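PDB 6R7V: mirolysin from Tannerella forsythia, which probably cleaves proteins as a zinc-dependent pappalysin-family metallopeptidase, here captured as a latent zymogen whose zinc is blocked by a cysteine switch. Local coordinates for residues 263-268 / 280-285; 86-91 / 274-279; 136-139 / 143-146. The protein carries 1 engineered substitution. One frame throughout, in Å; residues are numbered along the deposited sequence.

Contact 1 (263-268 / 280-285); sequences FMNYMD and KGQVER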
loop_
_atom_site.group_PDB
_atom_site.type_symbol
_atom_site.label_atom_id
_atom_site.label_comp_id
_atom_site.label_asym_id
_atom_site.label_seq_id
_atom_site.Cartn_x
_atom_site.Cartn_y
_atom_site.Cartn_z
ATOM N N PHE A 263 11.370 6.384 11.610
ATOM C CA PHE A 263 11.816 5.234 10.813
ATOM C C PHE A 263 10.921 4.017 10.988
ATOM O O PHE A 263 11.028 3.087 10.190
ATOM C CB PHE A 263 13.265 4.873 11.146
ATOM C CG PHE A 263 13.501 4.490 12.583
ATOM C CD1 PHE A 263 13.202 3.207 13.038
ATOM C CD2 PHE A 263 14.002 5.416 13.490
ATOM C CE1 PHE A 263 13.419 2.854 14.368
ATOM C CE2 PHE A 263 14.225 5.060 14.814
ATOM C CZ PHE A 263 13.921 3.790 15.250
ATOM N N MET A 264 10.039 4.027 12.001
ATOM C CA MET A 264 9.098 2.928 12.270
ATOM C C MET A 264 7.726 3.166 11.582
ATOM O O MET A 264 6.776 2.415 11.803
ATOM C CB MET A 264 8.957 2.648 13.779
ATOM C CG MET A 264 8.259 3.708 14.633
ATOM S SD MET A 264 8.969 5.375 14.666
ATOM C CE MET A 264 10.590 5.035 15.345
ATOM N N ASN A 265 7.649 4.207 10.769
ATOM C CA ASN A 265 6.466 4.462 9.937
ATOM C C ASN A 265 6.403 3.414 8.851
ATOM O O ASN A 265 7.436 3.060 8.271
ATOM C CB ASN A 265 6.565 5.850 9.325
ATOM C CG ASN A 265 5.245 6.293 8.725
ATOM O OD1 ASN A 265 4.944 5.988 7.575
ATOM N ND2 ASN A 265 4.417 6.968 9.522
ATOM N N TYR A 266 5.187 2.935 8.514
ATOM C CA TYR A 266 5.086 1.933 7.447
ATOM C C TYR A 266 5.576 2.420 6.094
ATOM O O TYR A 266 5.891 1.575 5.236
ATOM C CB TYR A 266 3.625 1.483 7.280
ATOM C CG TYR A 266 3.028 0.862 8.535
ATOM C CD1 TYR A 266 3.619 -0.233 9.144
ATOM C CD2 TYR A 266 1.890 1.396 9.128
ATOM C CE1 TYR A 266 3.117 -0.765 10.331
ATOM C CE2 TYR A 266 1.353 0.843 10.292
ATOM C CZ TYR A 266 1.980 -0.223 10.893
ATOM O OH TYR A 266 1.468 -0.754 12.047
ATOM N N MET A 267 5.646 3.738 5.874
ATOM C CA MET A 267 6.062 4.274 4.590
ATOM C C MET A 267 7.568 4.522 4.504
ATOM O O MET A 267 8.022 5.181 3.573
ATOM C CB MET A 267 5.281 5.557 4.270
ATOM C CG MET A 267 3.751 5.315 4.211
ATOM S SD MET A 267 3.196 3.824 3.299
ATOM C CE MET A 267 3.790 4.218 1.625
ATOM N N ASP A 268 8.340 3.930 5.427
ATOM C CA ASP A 268 9.798 3.939 5.310
ATOM C C ASP A 268 10.205 2.593 4.662
ATOM O O ASP A 268 9.343 1.866 4.151
ATOM C CB ASP A 268 10.488 4.196 6.686
ATOM C CG ASP A 268 11.859 4.872 6.566
ATOM O OD1 ASP A 268 12.529 4.685 5.530
ATOM O OD2 ASP A 268 12.243 5.595 7.488
ATOM N N LYS A 280 -1.644 10.261 12.308
ATOM C CA LYS A 280 -2.985 10.823 12.093
ATOM C C LYS A 280 -3.070 11.549 10.733
ATOM O O LYS A 280 -4.102 11.480 10.064
ATOM C CB LYS A 280 -3.333 11.796 13.215
ATOM C CG LYS A 280 -3.515 11.075 14.556
ATOM C CD LYS A 280 -3.629 12.064 15.710
ATOM C CE LYS A 280 -3.780 11.343 17.027
ATOM N NZ LYS A 280 -3.755 12.307 18.167
ATOM N N GLY A 281 -2.012 12.275 10.358
ATOM C CA GLY A 281 -2.013 12.973 9.074
ATOM C C GLY A 281 -2.075 12.034 7.886
ATOM O O GLY A 281 -2.736 12.331 6.877
ATOM N N GLN A 282 -1.362 10.887 7.973
ATOM C CA GLN A 282 -1.440 9.894 6.902
ATOM C C GLN A 282 -2.847 9.306 6.845
ATOM O O GLN A 282 -3.378 9.169 5.758
ATOM C CB GLN A 282 -0.399 8.787 7.127
ATOM C CG GLN A 282 1.041 9.246 6.864
ATOM C CD GLN A 282 2.024 8.187 7.306
ATOM O OE1 GLN A 282 1.862 7.558 8.361
ATOM N NE2 GLN A 282 3.048 7.934 6.469
ATOM N N VAL A 283 -3.453 8.991 8.008
ATOM C CA VAL A 283 -4.838 8.506 8.061
ATOM C C VAL A 283 -5.802 9.486 7.354
ATOM O O VAL A 283 -6.688 9.048 6.606
ATOM C CB VAL A 283 -5.269 8.296 9.532
ATOM C CG1 VAL A 283 -6.791 8.195 9.654
ATOM C CG2 VAL A 283 -4.583 7.056 10.077
ATOM N N GLU A 284 -5.683 10.769 7.647
ATOM C CA GLU A 284 -6.551 11.771 7.022
ATOM C C GLU A 284 -6.441 11.705 5.510
ATOM O O GLU A 284 -7.469 11.741 4.821
ATOM C CB GLU A 284 -6.207 13.184 7.512
ATOM C CG GLU A 284 -6.566 13.468 8.959
ATOM C CD GLU A 284 -6.083 14.829 9.424
ATOM O OE1 GLU A 284 -6.799 15.829 9.181
ATOM O OE2 GLU A 284 -4.983 14.900 10.016
ATOM N N ARG A 285 -5.206 11.583 4.986
ATOM C CA ARG A 285 -5.014 11.550 3.554
ATOM C C ARG A 285 -5.666 10.295 2.961
ATOM O O ARG A 285 -6.326 10.379 1.921
ATOM C CB ARG A 285 -3.519 11.606 3.233
ATOM C CG ARG A 285 -3.184 11.372 1.780
ATOM C CD ARG A 285 -3.782 12.397 0.848
ATOM N NE ARG A 285 -3.067 13.650 0.922
ATOM C CZ ARG A 285 -2.293 14.128 -0.043
ATOM N NH1 ARG A 285 -2.209 13.504 -1.209
ATOM N NH2 ARG A 285 -1.647 15.261 0.128
#
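The Met-turn of this metzincin, a type I beta turn from N265 to D268, is joined to the first turn of the helix at 280-285 by N265 and Q282. Their side-chain amides approach from opposite directions and make a reciprocal pair: Q282 NE2 donates to N265 OD1 at 2.9 Å, and N265 ND2 returns a bond to Q282 OE1, also at 2.9 Å. Each donor points at its acceptor within its own amide plane, yet the two planes are twisted 48° apart, so each acceptor is met somewhat out of its carbonyl plane. N265 OD1 is gripped twice, because the backbone N of M267 reaches it from the opposite face at 2.9 Å, forming an Asx turn. Q282 extends straight beyond CG, and its OE1 also accepts from the backbone N of T279, the N-cap residue of the helix, as the N3 residue of a capping box does. These bonds probably fix the rotation of both amides in a buried setting. M267 lays CG alongside Q282 NE2, 3.5 Å apart, before bends at chi2 and chi3 bring the rest of the chain against H207 and H211; the M267 side chain comes to about 5 Å from the zinc ion at its nearest. A methionine placed beneath the metal by a tight turn, here held by an asparagine within the turn, is the Met-turn characteristic of metzincins.

Contact 2 (86-91 / 274-279); sequences ANTPSA and CMNLFT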
loop_
_atom_site.group_PDB
_atom_site.type_symbol
_atom_site.label_atom_id
_atom_site.label_comp_id
_atom_site.label_asym_id
_atom_site.label_seq_id
_atom_site.Cartn_x
_atom_site.Cartn_y
_atom_site.Cartn_z
ATOM N N ALA A 86 2.684 -1.082 20.824
ATOM C CA ALA A 86 3.303 -0.840 22.120
ATOM C C ALA A 86 4.775 -0.436 21.945
ATOM O O ALA A 86 5.293 0.291 22.792
ATOM C CB ALA A 86 3.191 -2.085 22.988
ATOM N N ASN A 87 5.422 -0.844 20.808
ATOM C CA ASN A 87 6.817 -0.528 20.464
ATOM C C ASN A 87 6.989 0.899 19.916
ATOM O O ASN A 87 8.132 1.355 19.803
ATOM C CB ASN A 87 7.395 -1.490 19.409
ATOM C CG ASN A 87 7.515 -2.940 19.778
ATOM O OD1 ASN A 87 7.270 -3.352 20.916
ATOM N ND2 ASN A 87 7.913 -3.748 18.793
ATOM N N THR A 88 5.892 1.583 19.529
ATOM C CA THR A 88 6.038 2.949 18.990
ATOM C C THR A 88 6.678 3.826 20.072
ATOM O O THR A 88 6.157 3.818 21.189
ATOM C CB THR A 88 4.702 3.537 18.560
ATOM O OG1 THR A 88 4.059 2.631 17.666
ATOM C CG2 THR A 88 4.856 4.891 17.857
ATOM N N PRO A 89 7.815 4.531 19.830
ATOM C CA PRO A 89 8.371 5.398 20.904
ATOM C C PRO A 89 7.306 6.342 21.451
ATOM O O PRO A 89 6.499 6.860 20.668
ATOM C CB PRO A 89 9.490 6.169 20.197
ATOM C CG PRO A 89 9.883 5.261 19.047
ATOM C CD PRO A 89 8.587 4.661 18.577
ATOM N N SER A 90 7.263 6.527 22.767
ATOM C CA SER A 90 6.252 7.377 23.414
ATOM C C SER A 90 6.203 8.751 22.788
ATOM O O SER A 90 5.109 9.292 22.686
ATOM C CB SER A 90 6.499 7.487 24.913
ATOM O OG SER A 90 7.796 8.000 25.145
ATOM N N ALA A 91 7.354 9.302 22.318
ATOM C CA ALA A 91 7.360 10.621 21.682
ATOM C C ALA A 91 6.559 10.667 20.372
ATOM O O ALA A 91 6.110 11.747 19.980
ATOM C CB ALA A 91 8.780 11.096 21.435
ATOM N N CYS A 274 10.174 -3.842 12.640
ATOM C CA CYS A 274 10.550 -2.596 13.290
ATOM C C CYS A 274 9.604 -1.442 12.877
ATOM O O CYS A 274 9.757 -0.334 13.374
ATOM C CB CYS A 274 12.023 -2.298 13.045
ATOM S SG CYS A 274 13.102 -3.656 13.585
ATOM N N MET A 275 8.549 -1.734 12.086
ATOM C CA MET A 275 7.495 -0.791 11.756
ATOM C C MET A 275 6.325 -0.951 12.694
ATOM O O MET A 275 6.009 -2.071 13.116
ATOM C CB MET A 275 6.980 -1.011 10.346
ATOM C CG MET A 275 8.003 -0.767 9.313
ATOM S SD MET A 275 7.332 -1.156 7.672
ATOM C CE MET A 275 8.436 -0.083 6.700
ATOM N N ASN A 276 5.608 0.139 12.968
ATOM C CA ASN A 276 4.478 -0.021 13.877
ATOM C C ASN A 276 3.491 1.160 13.884
ATOM O O ASN A 276 2.608 1.167 14.745
ATOM C CB ASN A 276 4.958 -0.308 15.325
ATOM C CG ASN A 276 6.026 0.665 15.743
ATOM O OD1 ASN A 276 5.807 1.873 15.724
ATOM N ND2 ASN A 276 7.223 0.164 16.083
ATOM N N LEU A 277 3.569 2.108 12.911
ATOM C CA LEU A 277 2.522 3.130 12.881
ATOM C C LEU A 277 2.347 3.796 11.552
ATOM O O LEU A 277 3.270 3.882 10.707
ATOM C CB LEU A 277 2.707 4.261 13.952
ATOM C CG LEU A 277 3.641 5.424 13.560
ATOM C CD1 LEU A 277 3.424 6.633 14.490
ATOM C CD2 LEU A 277 5.111 5.023 13.619
ATOM N N PHE A 278 1.096 4.291 11.389
ATOM C CA PHE A 278 0.741 5.385 10.506
ATOM C C PHE A 278 0.523 6.579 11.388
ATOM O O PHE A 278 0.135 6.393 12.548
ATOM C CB PHE A 278 -0.549 5.145 9.702
ATOM C CG PHE A 278 -0.465 4.133 8.577
ATOM C CD1 PHE A 278 0.304 4.386 7.439
ATOM C CD2 PHE A 278 -1.237 2.974 8.616
ATOM C CE1 PHE A 278 0.314 3.480 6.374
ATOM C CE2 PHE A 278 -1.212 2.063 7.558
ATOM C CZ PHE A 278 -0.412 2.312 6.462
ATOM N N THR A 279 0.666 7.779 10.862
ATOM C CA THR A 279 0.319 8.949 11.665
ATOM C C THR A 279 -1.140 9.367 11.446
ATOM O O THR A 279 -1.782 8.962 10.459
ATOM C CB THR A 279 1.198 10.146 11.328
ATOM O OG1 THR A 279 0.899 10.630 10.013
ATOM C CG2 THR A 279 2.658 9.889 11.493
HETATM O O HOH W 1 7.668 -2.779 15.824
HETATM O O HOH W 2 9.556 1.560 17.263
#
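T88 and N276 meet through their polar ends, T88 OG1 lying 2.7 Å from N276 OD1, and this short approach lies at the centre of the junction between 86-91 and 274-279. The side chains cross obliquely. The hydroxyl proton has a second possible acceptor in the carbonyl of Q85, so its direction is not fixed. The other branch of T88, CG2, packs 4.1 Å from L277 CD1, the two side chains running nearly at right angles. The amide nitrogen of N276 faces N87: its ND2 lies 3.7 Å from N87 CB and gives its protons to two waters. One water, 3.0 Å from N276 ND2, also accepts from N87 ND2; the other, likewise 3.0 Å from N276 ND2, donates to N87 O at 2.9 Å. Behind this shell stands R80, whose guanidinium reaches both segments, NH2 to T88 OG1 and NH1 to N276 O, while N82 ND2 shares that same carbonyl. N276 holds CG between its backbone N and carbonyl carbon (chi1 48°), which sets OD1 beside T88 and ND2 beside N87. Further out, the backbone of N276 is hydrogen-bonded to that of M264, and the disulfide from C274 to C245 ties down the start of 274-279. Direct and water-bridged polar contacts thus join the stretch leading into helix 90-93 to the loop between the Met-turn and helix 280-288, with R80 bonded to both sides.

Contact 3 (136-139 / 143-146); sequences KFSN and NNAW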
loop_
_atom_site.group_PDB
_atom_site.type_symbol
_atom_site.label_atom_id
_atom_site.label_comp_id
_atom_site.label_asym_id
_atom_site.label_seq_id
_atom_site.Cartn_x
_atom_site.Cartn_y
_atom_site.Cartn_z
ATOM N N LYS A 136 -1.003 -8.290 -14.358
ATOM C CA LYS A 136 -2.370 -7.788 -14.295
ATOM C C LYS A 136 -3.160 -8.084 -15.549
ATOM O O LYS A 136 -4.307 -7.637 -15.665
ATOM C CB LYS A 136 -2.337 -6.261 -14.051
ATOM C CG LYS A 136 -1.576 -5.897 -12.795
ATOM C CD LYS A 136 -1.595 -4.395 -12.570
ATOM C CE LYS A 136 -0.845 -4.046 -11.292
ATOM N NZ LYS A 136 -0.541 -2.587 -11.195
ATOM N N PHE A 137 -2.596 -8.889 -16.453
ATOM C CA PHE A 137 -3.263 -9.203 -17.703
ATOM C C PHE A 137 -3.214 -10.681 -18.013
ATOM O O PHE A 137 -2.132 -11.259 -18.197
ATOM C CB PHE A 137 -2.634 -8.429 -18.854
ATOM C CG PHE A 137 -2.858 -6.947 -18.694
ATOM C CD1 PHE A 137 -1.809 -6.103 -18.352
ATOM C CD2 PHE A 137 -4.129 -6.398 -18.871
ATOM C CE1 PHE A 137 -2.025 -4.726 -18.199
ATOM C CE2 PHE A 137 -4.347 -5.026 -18.696
ATOM C CZ PHE A 137 -3.288 -4.201 -18.393
ATOM N N SER A 138 -4.388 -11.292 -18.115
ATOM C CA SER A 138 -4.500 -12.704 -18.473
ATOM C C SER A 138 -3.764 -13.034 -19.781
ATOM O O SER A 138 -3.099 -14.074 -19.871
ATOM C CB SER A 138 -5.963 -13.088 -18.611
ATOM O OG SER A 138 -6.644 -12.936 -17.378
ATOM N N ASN A 139 -3.830 -12.131 -20.777
ATOM C CA ASN A 139 -3.198 -12.368 -22.068
ATOM C C ASN A 139 -1.673 -12.310 -22.021
ATOM O O ASN A 139 -1.029 -12.830 -22.942
ATOM C CB ASN A 139 -3.711 -11.359 -23.111
ATOM C CG ASN A 139 -5.169 -11.500 -23.448
ATOM O OD1 ASN A 139 -5.810 -12.532 -23.217
ATOM N ND2 ASN A 139 -5.718 -10.447 -24.018
ATOM N N ASN A 143 -3.284 -12.239 -14.557
ATOM C CA ASN A 143 -4.733 -12.404 -14.385
ATOM C C ASN A 143 -5.410 -11.035 -14.369
ATOM O O ASN A 143 -5.001 -10.151 -13.601
ATOM C CB ASN A 143 -5.075 -13.210 -13.109
ATOM C CG ASN A 143 -6.523 -13.643 -13.044
ATOM O OD1 ASN A 143 -7.198 -13.528 -12.011
ATOM N ND2 ASN A 143 -7.067 -14.100 -14.143
ATOM N N ASN A 144 -6.402 -10.831 -15.249
ATOM C CA ASN A 144 -7.107 -9.546 -15.308
ATOM C C ASN A 144 -7.691 -9.142 -13.962
ATOM O O ASN A 144 -8.164 -9.986 -13.195
ATOM C CB ASN A 144 -8.264 -9.601 -16.301
ATOM C CG ASN A 144 -7.879 -9.689 -17.752
ATOM O OD1 ASN A 144 -6.710 -9.605 -18.140
ATOM N ND2 ASN A 144 -8.883 -9.842 -18.615
ATOM N N ALA A 145 -7.692 -7.840 -13.690
ATOM C CA ALA A 145 -8.297 -7.328 -12.480
ATOM C C ALA A 145 -9.803 -7.547 -12.475
ATOM O O ALA A 145 -10.445 -7.611 -13.534
ATOM C CB ALA A 145 -8.012 -5.832 -12.392
ATOM N N TRP A 146 -10.359 -7.652 -11.270
ATOM C CA TRP A 146 -11.781 -7.608 -11.021
ATOM C C TRP A 146 -12.151 -6.154 -10.871
ATOM O O TRP A 146 -11.439 -5.427 -10.153
ATOM C CB TRP A 146 -12.124 -8.336 -9.726
ATOM C CG TRP A 146 -12.031 -9.834 -9.778
ATOM C CD1 TRP A 146 -11.491 -10.622 -10.766
ATOM C CD2 TRP A 146 -12.518 -10.724 -8.777
ATOM N NE1 TRP A 146 -11.707 -11.959 -10.469
ATOM C CE2 TRP A 146 -12.268 -12.044 -9.221
ATOM C CE3 TRP A 146 -13.250 -10.542 -7.592
ATOM C CZ2 TRP A 146 -12.677 -13.161 -8.490
ATOM C CZ3 TRP A 146 -13.559 -11.642 -6.827
ATOM C CH2 TRP A 146 -13.309 -12.936 -7.292
HETATM O O HOH W 3 -6.360 -5.952 -15.463
HETATM O O HOH W 4 -5.576 -9.742 -20.676
#
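The chain doubles back between 136-139 and 143-146, bringing the CA atoms of S138 and N143 to 4.1 Å from each other, yet no backbone N-H to O bond joins the two segments. Side chains supply the closure instead, in a reciprocal exchange. The backbone N of S138 donates to N144 OD1 at 2.9 Å, and the backbone N of N144 donates to S138 OG at 3.0 Å. Both bonds are fairly straight, although the first meets the asparagine oxygen from above its carbonyl plane, 42° out of it. N144 can do this because CG sits beside its own backbone N (chi1 -70°), swinging OD1 back over the facing segment. A water strengthens the grip, donating to N144 OD1 at 2.8 Å and accepting from the backbone N of N139. The ring of F137 stands nearly perpendicular to the amide of N144, CD2 lying 4.2 Å from N144 OD1. K136 O receives a CA-H...O contact from N144 CA at 3.4 Å, and a second water spans the gap from K136 O to the backbone N of A145. The ammonium of K136 is bonded to the carbonyl of T179 and the carboxylate of D133, while N143 O is held by the indole nitrogen of W155 on strand 152-157. Two side-chain bonds and two waters take the place of the backbone hydrogen bonds that would pair the strands of a hairpin, and much of the reversal's cohesion probably depends on the serine and asparagine keeping their rotamers.

In the fold
From the N terminus, 86-91 comes first, after helix 64-77, and its partner arrives only at 274-279; contact 2 thereby joins the stretch running into helix 90-93 to the loop ahead of helix 280-288. Within that long span, contact 3 closes a very short turn in the connection between strands 118-122 and 152-157. Next, 263-268 opens contact 1, 274-279 completes contact 2, and 280-285 completes contact 1, so these two cross. They also touch, through probable backbone hydrogen bonds from N276 N to M264 O and from Y266 N to L277 O, uniting Met-turn, following loop and helix start. Contact 3 lies on the opposite side of the chain's centre, about 30 Å from contact 1 between centres.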